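Local coordinates for protein phosphoribosylaminoimidazole carboxylase, ATPase subunit (Thermotoga maritima, PDB 3AX6) that probably catalyses the ATP-dependent carboxylation of 5-aminoimidazole ribonucleotide by bicarbonate to N5-carboxyaminoimidazole ribonucleotide in de novo purine biosynthesis, at residues Ile151-Asn154 against Glu155-Glu159. Numbering follows the deposited sequence.
Sequences IIKN and EKDLE
Asp157 reaches back to Lys153 and illustrates how one carboxylate oxygen can tie a turn to the residue just past a strand. Its OD2 accepts the backbone N-H of Lys153 on the anti lone pair, N to OD2 3.0 Å. On the syn side, 28° out of the carboxylate plane, the same oxygen takes NZ of that lysine in a salt bridge, OD2 to NZ 2.8 Å. Lys153 reaches this oxygen by bending at its last two torsions (chi3 and chi4 both -61°), which curls the amine back over its own backbone. The backbone N of Asp157 is held in turn by Asn154 O at 3.2 Å, with a weak second bond to Asn154 OD1 at 3.5 Å. The segments join edge strand 149-152 of the four-stranded antiparallel sheet in the ATP-grasp domain to a turn; the side chain of Ile151, one residue before the strand's end, comes within about 5 Å of the bound ADP. Replacing Asp157 with an alanine would probably leave the Lys153 amide and ammonium without this shared acceptor and set the lysine chain free to swing. The apolar part of the contact is CG2 of Ile152 against CD2 of Leu158 at 3.6 Å, the two side chains crossing at about a right angle, and both also rest on Val128 of helix 124-129. Within the turn, Leu158 N bonds to Glu155 O at 2.7 Å.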
loop_
_atom_site.group_PDB
_atom_site.type_symbol
_atom_site.label_atom_id
_atom_site.label_comp_id
_atom_site.label_asym_id
_atom_site.label_seq_id
_atom_site.Cartn_x
_atom_site.Cartn_y
_atom_site.Cartn_z
ATOM N N ILE A 151 -2.663 -33.870 -22.339
ATOM C CA ILE A 151 -3.075 -35.129 -21.746
ATOM C C ILE A 151 -3.248 -36.173 -22.850
ATOM O O ILE A 151 -4.172 -36.086 -23.661
ATOM C CB ILE A 151 -4.393 -34.959 -20.975
ATOM C CG1 ILE A 151 -4.222 -33.875 -19.906
ATOM C CG2 ILE A 151 -4.782 -36.273 -20.328
ATOM C CD1 ILE A 151 -5.500 -33.499 -19.185
ATOM N N ILE A 152 -2.337 -37.142 -22.890
ATOM C CA ILE A 152 -2.394 -38.204 -23.889
ATOM C C ILE A 152 -3.398 -39.269 -23.432
ATOM O O ILE A 152 -3.068 -40.162 -22.646
ATOM C CB ILE A 152 -0.997 -38.840 -24.093
ATOM C CG1 ILE A 152 0.001 -37.755 -24.501
ATOM C CG2 ILE A 152 -1.052 -39.915 -25.178
ATOM C CD1 ILE A 152 1.416 -38.245 -24.694
ATOM N N LYS A 153 -4.625 -39.162 -23.930
ATOM C CA LYS A 153 -5.693 -40.088 -23.571
ATOM C C LYS A 153 -5.617 -41.444 -24.278
ATOM O O LYS A 153 -6.109 -42.443 -23.757
ATOM C CB LYS A 153 -7.048 -39.433 -23.843
ATOM C CG LYS A 153 -7.226 -38.082 -23.136
ATOM C CD LYS A 153 -8.552 -37.420 -23.486
ATOM C CE LYS A 153 -8.666 -37.139 -24.982
ATOM N NZ LYS A 153 -7.610 -36.211 -25.475
ATOM N N ASN A 154 -4.995 -41.477 -25.454
ATOM C CA ASN A 154 -4.853 -42.714 -26.226
ATOM C C ASN A 154 -3.813 -42.559 -27.336
ATOM O O ASN A 154 -3.141 -41.531 -27.425
ATOM C CB ASN A 154 -6.199 -43.106 -26.836
ATOM C CG ASN A 154 -6.893 -41.944 -27.522
ATOM O OD1 ASN A 154 -6.339 -41.318 -28.426
ATOM N ND2 ASN A 154 -8.114 -41.653 -27.094
ATOM N N GLU A 155 -3.678 -43.581 -28.176
ATOM C CA GLU A 155 -2.726 -43.552 -29.287
ATOM C C GLU A 155 -2.917 -42.341 -30.196
ATOM O O GLU A 155 -1.957 -41.646 -30.530
ATOM C CB GLU A 155 -2.855 -44.815 -30.141
ATOM C CG GLU A 155 -2.129 -46.033 -29.615
ATOM C CD GLU A 155 -2.257 -47.218 -30.558
ATOM O OE1 GLU A 155 -1.476 -48.183 -30.409
ATOM O OE2 GLU A 155 -3.142 -47.186 -31.443
ATOM N N LYS A 156 -4.160 -42.103 -30.608
ATOM C CA LYS A 156 -4.476 -40.987 -31.490
ATOM C C LYS A 156 -3.822 -39.680 -31.064
ATOM O O LYS A 156 -3.399 -38.888 -31.908
ATOM C CB LYS A 156 -5.996 -40.783 -31.572
ATOM C CG LYS A 156 -6.744 -41.809 -32.422
ATOM C CD LYS A 156 -6.361 -41.741 -33.907
ATOM C CE LYS A 156 -6.722 -40.403 -34.569
ATOM N NZ LYS A 156 -5.821 -39.273 -34.179
ATOM N N ASP A 157 -3.737 -39.450 -29.758
ATOM C CA ASP A 157 -3.153 -38.216 -29.264
ATOM C C ASP A 157 -1.642 -38.120 -29.435
ATOM O O ASP A 157 -1.077 -37.034 -29.335
ATOM C CB ASP A 157 -3.540 -37.995 -27.799
ATOM C CG ASP A 157 -5.019 -37.705 -27.630
ATOM O OD1 ASP A 157 -5.668 -37.337 -28.630
ATOM O OD2 ASP A 157 -5.537 -37.835 -26.506
ATOM N N LEU A 158 -0.985 -39.242 -29.709
ATOM C CA LEU A 158 0.461 -39.210 -29.897
ATOM C C LEU A 158 0.854 -38.400 -31.137
ATOM O O LEU A 158 1.995 -37.939 -31.253
ATOM C CB LEU A 158 1.020 -40.629 -29.996
ATOM C CG LEU A 158 0.924 -41.476 -28.722
ATOM C CD1 LEU A 158 1.662 -42.787 -28.932
ATOM C CD2 LEU A 158 1.526 -40.722 -27.546
ATOM N N GLU A 159 -0.094 -38.219 -32.054
ATOM C CA GLU A 159 0.150 -37.459 -33.280
ATOM C C GLU A 159 0.174 -35.965 -33.009
ATOM O O GLU A 159 0.919 -35.220 -33.649
ATOM C CB GLU A 159 -0.930 -37.758 -34.324
ATOM C CG GLU A 159 -0.607 -38.920 -35.251
ATOM C CD GLU A 159 0.647 -38.676 -36.077
ATOM O OE1 GLU A 159 1.761 -38.725 -35.513
ATOM O OE2 GLU A 159 0.517 -38.425 -37.292
#